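Local coordinates for malate oxidoreductase (Thermotoga maritima, PDB 1VL6), which probably catalyses the NAD-dependent oxidative decarboxylation of malate to pyruvate and carbon dioxide, at residues Ile143-Pro146 and Lys147-Arg150; Tyr205-Val208 and Lys209-Asp213; Val313-Arg317 and Ser318-Asn322. All coordinates share one frame; numbering follows the deposited sequence.

Contact 1: residues Ile143-Pro146 and Lys147-Arg150; sequences IGAP and KCFR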
ATOM      1  N   ILE A 143     -26.621  12.340  -7.647  1.00 63.95           N
ATOM      2  CA  ILE A 143     -27.915  11.827  -8.134  1.00 63.20           C
ATOM      3  C   ILE A 143     -28.872  12.976  -8.071  1.00 62.07           C
ATOM      4  O   ILE A 143     -29.034  13.604  -7.017  1.00 63.29           O
ATOM      5  CB  ILE A 143     -28.442  10.665  -7.241  1.00 64.91           C
ATOM      6  CG1 ILE A 143     -27.480   9.475  -7.302  1.00 67.80           C
ATOM      7  CG2 ILE A 143     -29.839  10.242  -7.658  1.00 64.22           C
ATOM      8  CD1 ILE A 143     -27.708   8.447  -6.217  1.00 65.15           C
ATOM      9  N   GLY A 144     -29.526  13.248  -9.192  1.00 62.42           N
ATOM     10  CA  GLY A 144     -30.339  14.461  -9.316  1.00 60.87           C
ATOM     11  C   GLY A 144     -31.561  14.563  -8.431  1.00 60.08           C
ATOM     12  O   GLY A 144     -32.114  13.535  -7.982  1.00 61.31           O
ATOM     13  N   ALA A 145     -31.996  15.802  -8.215  1.00 59.29           N
ATOM     14  CA  ALA A 145     -33.265  16.094  -7.552  1.00 60.48           C
ATOM     15  C   ALA A 145     -34.341  16.215  -8.614  1.00 61.53           C
ATOM     16  O   ALA A 145     -34.038  16.482  -9.777  1.00 64.87           O
ATOM     17  CB  ALA A 145     -33.169  17.379  -6.738  1.00 59.92           C
ATOM     18  N   PRO A 146     -35.593  15.938  -8.284  1.00 61.82           N
ATOM     19  CA  PRO A 146     -36.041  15.499  -6.986  1.00 61.71           C
ATOM     20  C   PRO A 146     -35.972  13.951  -6.737  1.00 62.08           C
ATOM     21  O   PRO A 146     -36.302  13.503  -5.638  1.00 62.58           O
ATOM     22  CB  PRO A 146     -37.502  15.944  -7.010  1.00 63.50           C
ATOM     23  CG  PRO A 146     -37.906  15.657  -8.368  1.00 58.80           C
ATOM     24  CD  PRO A 146     -36.710  15.967  -9.236  1.00 62.91           C
ATOM     25  N   LYS A 147     -35.537  13.142  -7.690  1.00 61.36           N
ATOM     26  CA  LYS A 147     -35.549  11.718  -7.393  1.00 61.32           C
ATOM     27  C   LYS A 147     -34.672  11.351  -6.191  1.00 62.24           C
ATOM     28  O   LYS A 147     -34.954  10.378  -5.495  1.00 63.93           O
ATOM     29  CB  LYS A 147     -35.224  10.865  -8.626  1.00 61.03           C
ATOM     30  CG  LYS A 147     -33.765  10.640  -8.909  1.00 64.64           C
ATOM     31  CD  LYS A 147     -33.534  10.113 -10.333  1.00 53.27           C
ATOM     32  CE  LYS A 147     -32.032   9.889 -10.645  1.00 54.54           C
ATOM     33  NZ  LYS A 147     -31.843   9.441 -12.095  1.00 58.69           N
ATOM     34  N   CYS A 148     -33.633  12.124  -5.914  1.00 61.59           N
ATOM     35  CA  CYS A 148     -32.751  11.778  -4.817  1.00 62.38           C
ATOM     36  C   CYS A 148     -33.449  11.923  -3.451  1.00 61.12           C
ATOM     37  O   CYS A 148     -32.999  11.416  -2.444  1.00 60.86           O
ATOM     38  CB  CYS A 148     -31.495  12.663  -4.868  1.00 64.06           C
ATOM     39  SG  CYS A 148     -31.941  14.376  -4.669  1.00 60.29           S
ATOM     40  N   PHE A 149     -34.531  12.652  -3.384  1.00 60.66           N
ATOM     41  CA  PHE A 149     -35.178  12.774  -2.098  1.00 61.39           C
ATOM     42  C   PHE A 149     -35.752  11.422  -1.676  1.00 62.92           C
ATOM     43  O   PHE A 149     -35.468  10.907  -0.588  1.00 63.15           O
ATOM     44  CB  PHE A 149     -36.284  13.832  -2.166  1.00 61.65           C
ATOM     45  CG  PHE A 149     -35.774  15.242  -2.423  1.00 62.84           C
ATOM     46  CD1 PHE A 149     -34.821  15.803  -1.614  1.00 59.35           C
ATOM     47  CD2 PHE A 149     -36.267  15.996  -3.476  1.00 64.59           C
ATOM     48  CE1 PHE A 149     -34.367  17.100  -1.849  1.00 71.63           C
ATOM     49  CE2 PHE A 149     -35.823  17.300  -3.706  1.00 58.35           C
ATOM     50  CZ  PHE A 149     -34.888  17.849  -2.899  1.00 60.27           C
ATOM     51  N   ARG A 150     -36.538  10.839  -2.576  1.00 65.14           N
ATOM     52  CA  ARG A 150     -37.186   9.548  -2.342  1.00 66.83           C
ATOM     53  C   ARG A 150     -36.107   8.481  -2.184  1.00 64.38           C
ATOM     54  O   ARG A 150     -36.231   7.609  -1.307  1.00 64.44           O
ATOM     55  CB  ARG A 150     -38.122   9.172  -3.506  1.00 67.69           C
ATOM     56  CG  ARG A 150     -39.643   9.138  -3.222  1.00 76.64           C
ATOM     57  CD  ARG A 150     -40.571   9.018  -4.523  1.00 73.78           C
ATOM     58  NE  ARG A 150     -40.997  10.318  -5.107  1.00 88.25           N
ATOM     59  CZ  ARG A 150     -40.345  11.060  -6.068  1.00 94.30           C
ATOM     60  NH1 ARG A 150     -39.189  10.687  -6.616  1.00 90.78           N
ATOM     61  NH2 ARG A 150     -40.867  12.218  -6.487  1.00 95.13           N
TER

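Contact 2: residues Tyr205-Val208 and Lys209-Asp213; sequences YNIV and KFLLD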
ATOM      1  N   TYR A 205     -33.310  22.382  -0.380  1.00 60.44           N
ATOM      2  CA  TYR A 205     -34.342  21.691   0.371  1.00 60.38           C
ATOM      3  C   TYR A 205     -33.848  21.346   1.786  1.00 60.90           C
ATOM      4  O   TYR A 205     -34.541  21.622   2.788  1.00 60.29           O
ATOM      5  CB  TYR A 205     -34.706  20.401  -0.384  1.00 62.44           C
ATOM      6  CG  TYR A 205     -35.760  19.538   0.253  1.00 59.19           C
ATOM      7  CD1 TYR A 205     -37.107  19.822   0.077  1.00 54.92           C
ATOM      8  CD2 TYR A 205     -35.413  18.438   1.008  1.00 59.17           C
ATOM      9  CE1 TYR A 205     -38.076  19.063   0.654  1.00 61.75           C
ATOM     10  CE2 TYR A 205     -36.394  17.639   1.585  1.00 65.97           C
ATOM     11  CZ  TYR A 205     -37.719  17.966   1.406  1.00 64.47           C
ATOM     12  OH  TYR A 205     -38.686  17.210   1.964  1.00 59.49           O
ATOM     13  N   ASN A 206     -32.652  20.756   1.868  1.00 59.61           N
ATOM     14  CA  ASN A 206     -32.161  20.314   3.157  1.00 59.97           C
ATOM     15  C   ASN A 206     -31.666  21.468   4.013  1.00 60.82           C
ATOM     16  O   ASN A 206     -31.847  21.459   5.260  1.00 60.66           O
ATOM     17  CB  ASN A 206     -31.080  19.280   3.012  1.00 58.96           C
ATOM     18  CG  ASN A 206     -31.623  17.940   2.605  1.00 59.83           C
ATOM     19  OD1 ASN A 206     -31.960  17.143   3.460  1.00 69.53           O
ATOM     20  ND2 ASN A 206     -31.646  17.652   1.306  1.00 60.18           N
ATOM     21  N   ILE A 207     -31.056  22.453   3.357  1.00 60.60           N
ATOM     22  CA  ILE A 207     -30.594  23.659   4.064  1.00 61.84           C
ATOM     23  C   ILE A 207     -31.793  24.339   4.731  1.00 61.53           C
ATOM     24  O   ILE A 207     -31.742  24.748   5.899  1.00 60.49           O
ATOM     25  CB  ILE A 207     -29.898  24.638   3.103  1.00 63.87           C
ATOM     26  CG1 ILE A 207     -28.503  24.115   2.733  1.00 61.51           C
ATOM     27  CG2 ILE A 207     -29.776  25.998   3.735  1.00 67.46           C
ATOM     28  CD1 ILE A 207     -27.979  24.653   1.396  1.00 65.43           C
ATOM     29  N   VAL A 208     -32.892  24.440   4.003  1.00 60.66           N
ATOM     30  CA  VAL A 208     -34.086  25.049   4.584  1.00 60.87           C
ATOM     31  C   VAL A 208     -34.495  24.306   5.847  1.00 61.58           C
ATOM     32  O   VAL A 208     -34.730  24.908   6.883  1.00 63.47           O
ATOM     33  CB  VAL A 208     -35.233  25.026   3.582  1.00 61.93           C
ATOM     34  CG1 VAL A 208     -36.576  25.453   4.250  1.00 59.17           C
ATOM     35  CG2 VAL A 208     -34.892  25.901   2.397  1.00 64.97           C
ATOM     36  N   LYS A 209     -34.588  22.994   5.759  1.00 61.63           N
ATOM     37  CA  LYS A 209     -35.028  22.199   6.902  1.00 62.33           C
ATOM     38  C   LYS A 209     -34.060  22.257   8.106  1.00 63.16           C
ATOM     39  O   LYS A 209     -34.497  22.276   9.238  1.00 64.71           O
ATOM     40  CB  LYS A 209     -35.256  20.736   6.471  1.00 59.32           C
ATOM     41  CG  LYS A 209     -36.557  20.528   5.745  1.00 60.47           C
ATOM     42  CD  LYS A 209     -36.744  19.086   5.406  1.00 66.88           C
ATOM     43  CE  LYS A 209     -38.119  18.805   4.845  1.00 70.59           C
ATOM     44  NZ  LYS A 209     -38.189  17.356   4.607  1.00 79.40           N
ATOM     45  N   PHE A 210     -32.756  22.271   7.863  1.00 63.11           N
ATOM     46  CA  PHE A 210     -31.797  22.413   8.959  1.00 63.28           C
ATOM     47  C   PHE A 210     -31.932  23.750   9.617  1.00 63.93           C
ATOM     48  O   PHE A 210     -31.889  23.805  10.841  1.00 64.94           O
ATOM     49  CB  PHE A 210     -30.335  22.259   8.503  1.00 62.44           C
ATOM     50  CG  PHE A 210     -29.823  20.852   8.526  1.00 60.29           C
ATOM     51  CD1 PHE A 210     -30.314  19.903   7.652  1.00 74.26           C
ATOM     52  CD2 PHE A 210     -28.847  20.474   9.417  1.00 70.01           C
ATOM     53  CE1 PHE A 210     -29.845  18.611   7.671  1.00 74.58           C
ATOM     54  CE2 PHE A 210     -28.372  19.203   9.420  1.00 68.81           C
ATOM     55  CZ  PHE A 210     -28.873  18.266   8.551  1.00 68.48           C
ATOM     56  N   LEU A 211     -32.055  24.826   8.831  1.00 62.26           N
ATOM     57  CA  LEU A 211     -32.198  26.156   9.439  1.00 62.33           C
ATOM     58  C   LEU A 211     -33.441  26.206  10.316  1.00 63.09           C
ATOM     59  O   LEU A 211     -33.413  26.761  11.425  1.00 61.76           O
ATOM     60  CB  LEU A 211     -32.235  27.268   8.396  1.00 61.29           C
ATOM     61  CG  LEU A 211     -30.959  27.443   7.565  1.00 64.85           C
ATOM     62  CD1 LEU A 211     -31.205  28.386   6.386  1.00 61.69           C
ATOM     63  CD2 LEU A 211     -29.820  27.934   8.404  1.00 68.79           C
ATOM     64  N   LEU A 212     -34.526  25.605   9.842  1.00 62.77           N
ATOM     65  CA  LEU A 212     -35.729  25.598  10.663  1.00 63.29           C
ATOM     66  C   LEU A 212     -35.498  24.821  11.933  1.00 62.12           C
ATOM     67  O   LEU A 212     -35.787  25.326  12.956  1.00 62.87           O
ATOM     68  CB  LEU A 212     -36.943  25.081   9.921  1.00 59.62           C
ATOM     69  CG  LEU A 212     -37.391  25.940   8.718  1.00 61.55           C
ATOM     70  CD1 LEU A 212     -38.315  25.146   7.762  1.00 55.87           C
ATOM     71  CD2 LEU A 212     -38.033  27.275   9.106  1.00 49.53           C
ATOM     72  N   ASP A 213     -34.953  23.624  11.861  1.00 63.68           N
ATOM     73  CA  ASP A 213     -34.573  22.861  13.051  1.00 66.33           C
ATOM     74  C   ASP A 213     -33.723  23.650  14.007  1.00 64.81           C
ATOM     75  O   ASP A 213     -33.852  23.475  15.207  1.00 67.08           O
ATOM     76  CB  ASP A 213     -33.658  21.707  12.699  1.00 69.24           C
ATOM     77  CG  ASP A 213     -34.360  20.482  12.405  1.00 83.87           C
ATOM     78  OD1 ASP A 213     -35.615  20.486  12.451  1.00106.13           O
ATOM     79  OD2 ASP A 213     -33.704  19.451  12.087  1.00109.24           O
TER

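Contact 3: residues Val313-Arg317 and Ser318-Asn322; sequences VATGR and SDHPN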
ATOM      1  N   VAL A 313     -18.584  36.871   3.348  1.00 61.63           N
ATOM      2  CA  VAL A 313     -18.846  36.246   2.078  1.00 62.68           C
ATOM      3  C   VAL A 313     -18.248  34.841   2.112  1.00 63.10           C
ATOM      4  O   VAL A 313     -17.106  34.618   2.578  1.00 62.17           O
ATOM      5  CB  VAL A 313     -18.222  37.080   0.941  1.00 62.83           C
ATOM      6  CG1 VAL A 313     -18.421  36.407  -0.388  1.00 68.03           C
ATOM      7  CG2 VAL A 313     -18.806  38.437   0.924  1.00 67.24           C
ATOM      8  N   ALA A 314     -19.025  33.890   1.631  1.00 63.14           N
ATOM      9  CA  ALA A 314     -18.565  32.526   1.568  1.00 64.11           C
ATOM     10  C   ALA A 314     -18.924  31.944   0.225  1.00 62.52           C
ATOM     11  O   ALA A 314     -19.923  32.327  -0.363  1.00 60.60           O
ATOM     12  CB  ALA A 314     -19.209  31.693   2.701  1.00 66.14           C
ATOM     13  N   THR A 315     -18.102  31.011  -0.260  1.00 64.00           N
ATOM     14  CA  THR A 315     -18.434  30.285  -1.497  1.00 63.81           C
ATOM     15  C   THR A 315     -18.050  28.845  -1.405  1.00 64.15           C
ATOM     16  O   THR A 315     -17.544  28.377  -0.389  1.00 64.37           O
ATOM     17  CB  THR A 315     -17.759  30.832  -2.740  1.00 61.33           C
ATOM     18  OG1 THR A 315     -16.477  30.209  -2.871  1.00 63.80           O
ATOM     19  CG2 THR A 315     -17.540  32.295  -2.650  1.00 60.36           C
ATOM     20  N   GLY A 316     -18.331  28.148  -2.494  1.00 65.12           N
ATOM     21  CA  GLY A 316     -17.963  26.750  -2.621  1.00 65.67           C
ATOM     22  C   GLY A 316     -16.556  26.523  -3.116  1.00 66.23           C
ATOM     23  O   GLY A 316     -16.096  25.415  -3.091  1.00 67.88           O
ATOM     24  N   ARG A 317     -15.844  27.577  -3.508  1.00 66.98           N
ATOM     25  CA  ARG A 317     -14.485  27.428  -4.031  1.00 66.44           C
ATOM     26  C   ARG A 317     -13.308  27.511  -3.043  1.00 66.66           C
ATOM     27  O   ARG A 317     -13.413  28.128  -1.999  1.00 69.07           O
ATOM     28  CB  ARG A 317     -14.276  28.466  -5.096  1.00 66.21           C
ATOM     29  CG  ARG A 317     -15.392  28.547  -6.088  1.00 65.12           C
ATOM     30  CD  ARG A 317     -15.307  29.866  -6.857  1.00 74.48           C
ATOM     31  NE  ARG A 317     -13.976  29.955  -7.446  1.00 73.08           N
ATOM     32  CZ  ARG A 317     -13.669  29.384  -8.604  1.00 73.54           C
ATOM     33  NH1 ARG A 317     -14.597  28.740  -9.290  1.00 70.42           N
ATOM     34  NH2 ARG A 317     -12.446  29.462  -9.093  1.00 72.80           N
ATOM     35  N   SER A 318     -12.190  26.887  -3.401  1.00 65.78           N
ATOM     36  CA  SER A 318     -10.943  26.969  -2.622  1.00 65.38           C
ATOM     37  C   SER A 318     -10.141  28.238  -2.952  1.00 65.42           C
ATOM     38  O   SER A 318      -9.239  28.641  -2.252  1.00 66.09           O
ATOM     39  CB  SER A 318     -10.082  25.719  -2.868  1.00 66.96           C
ATOM     40  OG  SER A 318      -9.841  25.439  -4.254  1.00 61.47           O
ATOM     41  N   ASP A 319     -10.451  28.803  -4.084  1.00 65.54           N
ATOM     42  CA  ASP A 319     -10.061  30.114  -4.535  1.00 65.21           C
ATOM     43  C   ASP A 319     -10.283  31.283  -3.534  1.00 66.53           C
ATOM     44  O   ASP A 319      -9.745  32.372  -3.733  1.00 68.06           O
ATOM     45  CB  ASP A 319     -11.054  30.387  -5.710  1.00 69.45           C
ATOM     46  CG  ASP A 319     -10.381  30.783  -6.930  1.00 67.32           C
ATOM     47  OD1 ASP A 319      -9.329  30.221  -7.189  1.00 93.00           O
ATOM     48  OD2 ASP A 319     -10.796  31.659  -7.702  1.00 92.59           O
ATOM     49  N   HIS A 320     -11.177  31.128  -2.560  1.00 63.44           N
ATOM     50  CA  HIS A 320     -11.554  32.256  -1.712  1.00 64.24           C
ATOM     51  C   HIS A 320     -11.645  31.825  -0.270  1.00 63.37           C
ATOM     52  O   HIS A 320     -11.766  30.637   0.034  1.00 63.58           O
ATOM     53  CB  HIS A 320     -12.942  32.796  -2.109  1.00 67.60           C
ATOM     54  CG  HIS A 320     -13.052  33.203  -3.551  1.00 72.37           C
ATOM     55  ND1 HIS A 320     -12.522  34.377  -4.036  1.00 79.32           N
ATOM     56  CD2 HIS A 320     -13.648  32.601  -4.603  1.00 72.38           C
ATOM     57  CE1 HIS A 320     -12.753  34.465  -5.331  1.00 74.69           C
ATOM     58  NE2 HIS A 320     -13.457  33.413  -5.695  1.00 72.19           N
ATOM     59  N   PRO A 321     -11.606  32.765   0.650  1.00 63.68           N
ATOM     60  CA  PRO A 321     -11.836  32.425   2.039  1.00 63.12           C
ATOM     61  C   PRO A 321     -13.222  31.843   2.226  1.00 63.30           C
ATOM     62  O   PRO A 321     -14.078  31.976   1.335  1.00 63.95           O
ATOM     63  CB  PRO A 321     -11.739  33.775   2.756  1.00 64.71           C
ATOM     64  CG  PRO A 321     -11.015  34.654   1.837  1.00 63.66           C
ATOM     65  CD  PRO A 321     -11.299  34.187   0.469  1.00 63.35           C
ATOM     66  N   ASN A 322     -13.428  31.218   3.382  1.00 60.05           N
ATOM     67  CA  ASN A 322     -14.741  30.769   3.797  1.00 60.85           C
ATOM     68  C   ASN A 322     -15.347  29.816   2.775  1.00 62.41           C
ATOM     69  O   ASN A 322     -16.475  29.986   2.290  1.00 65.75           O
ATOM     70  CB  ASN A 322     -15.669  31.972   4.052  1.00 61.48           C
ATOM     71  CG  ASN A 322     -15.215  32.842   5.215  1.00 61.00           C
ATOM     72  OD1 ASN A 322     -14.685  32.341   6.209  1.00 61.87           O
ATOM     73  ND2 ASN A 322     -15.499  34.157   5.126  1.00 48.08           N
TER
HETATM   74  O   HOH W   1     -15.145  34.171   0.480  1.00 45.03           O
HETATM   75  O   HOH W   2     -14.784  30.125  -0.581  1.00 36.07           O

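Contact 1: residues Ile143-Pro146 and Lys147-Arg150
The ring of Phe-149 leans obliquely against the turn formed by Ala-145 and Pro-146. Its CD2 lies 3.7 Å from Pro-146 CB, and its CE2 lies 4.0 Å from Ala-145 CB. Two further aromatic rings meet it at inclined angles, Tyr-205 at about 45° and Tyr-240 at about 40°. The guanidinium of Arg-150, on a chain bent midway, passes obliquely by Pro-146 O and is held by salt bridges to Glu-121 and Glu-239. A cis peptide before Pro-146 folds the chain sharply just ahead of the helix. Two backbone bonds fasten this turn: Cys-148 N donates to Gly-144 O at 2.9 Å, in the carbonyl plane, while Phe-149 N reaches Pro-146 O at 3.0 Å from above that carbonyl's plane. Cys-148 holds SG between its backbone N and carbonyl carbon (chi1 62°), turned toward Ala-145, whose CB is 3.8 Å from the sulfur. The extended Lys-147 chain crosses Ile-143 at about a right angle, with CE 3.7 Å from Ile-143 CG2, and delivers NZ to a salt bridge with Asp-77 and a hydrogen bond to Ser-119 O. The turn thus carries the chain from strand 137-140 of the parallel sheet into helix 147-158, with the Pro-146 ring and Arg-150 packed on Tyr-240 of helix 239-246.

Contact 2: residues Tyr205-Val208 and Lys209-Asp213
Lys-209 runs back along helix 202-214 to Tyr-205, one turn earlier, and its NZ donates a hydrogen bond of 2.7 Å to Tyr-205 OH. Two different first torsions bring the phenol and the ammonium together. Tyr-205 has CG opposite the backbone N (chi1 180°), whereas CG of Lys-209 sits beside its own N (chi1 -78°) and the rest of the chain is fully extended. The lysine slants past the ring, its CE 3.6 Å from Tyr-205 CZ. Glu-243 grips both ends of this pair, taking a salt bridge from NZ and a hydrogen bond from the phenol, which probably fixes the rotation of the hydroxyl. Asn-206 sets its amide ND2 in plane at an edge of the tyrosine ring and bonds through the same nitrogen to Ala-202 O and Gln-168 OE1.

Helix 202-214 links strands 194-198 and 218-223 in a beta-alpha-beta unit of the NAD-binding domain. A GxGxxG-like glycine pattern at its N-terminal end is consistent with a Rossmann fold, and Ile-207 touches it. Ile-207 and Leu-211 run alongside each other in the same direction, with CG2 of the isoleucine 3.8 Å from CD1 of the leucine. Val-208 and Leu-212 repeat this pattern one residue on, CG1 of the valine meeting Leu-212 CD1 at 3.9 Å; here CG1 lies across from the backbone N (chi1 171°), which directs it down the helix. In the backbone of the same turns, Leu-211 N donates to Ile-207 O at 2.9 Å and Leu-212 N to Val-208 O at 3.0 Å. Phe-210 brings a ring edge near Asn-206 O, then packs on Ala-172 and Ser-176 of helix 166-186 and on Leu-349 of helix 346-358.

Contact 3: residues Val313-Arg317 and Ser318-Asn322
Arg-317, whose N closes an ST turn on Thr-315 OG1 (2.8 Å), runs alongside Asp-319 where strand 312-315, outermost of the mixed sheet within this chain, gives way to a loop. Their flat groups stand nearly perpendicular, with planes 77° apart: Arg-317 NH2 meets OD2 of Asp-319 at 3.1 Å from above the carboxylate plane, forming a salt bridge. A bend at chi3 (55°) turns the guanidinium over towards the aspartate. The His-320 ring runs alongside the arginine chain, inclined 59° to the guanidinium; Arg-317 CD lies in plane at the ring's edge, 3.9 Å from CD2 of the histidine. NH1 is hydrogen-bonded to Pro-296 O. Replacing Arg-317 with alanine removes the guanidinium, and Asp-319 would probably lose its salt-bridge partner while a gap opened beside the His-320 ring.

Farther along the loop, Asn-322 points back at the strand. Its ND2 donates to Val-313 O at 3.0 Å, with the acceptor in the amide plane, and the amide is further anchored by Ile-367 N on OD1 and Pro-364 O on ND2. Thr-315 N completes the closure by donating to Asn-322 O at 3.2 Å. Between strand and loop, a bound water donates to Val-313 O at 2.9 Å and to Pro-321 O at 2.6 Å.

How the contacts relate
The three contacts follow one another along the chain; none nests within or crosses another. Contact 1 closes the turn after strand 137-140 in the N-terminal malic enzyme region. Contact 2 closes no loop, being one continuous piece of helix 202-214 in the NAD-binding region, and contact 3 closes the first part of the loop after strand 312-315 of the same region. Contacts 1 and 2 touch through Phe-149 and Tyr-205, and Gln-168 at the start of helix 166-186 bonds to both, taking up Cys-148 O and the Asn-206 amide; together they tie the two regions. Contact 3 stands apart, its nearest atoms about 11 Å from contact 2 and about 17 Å from contact 1.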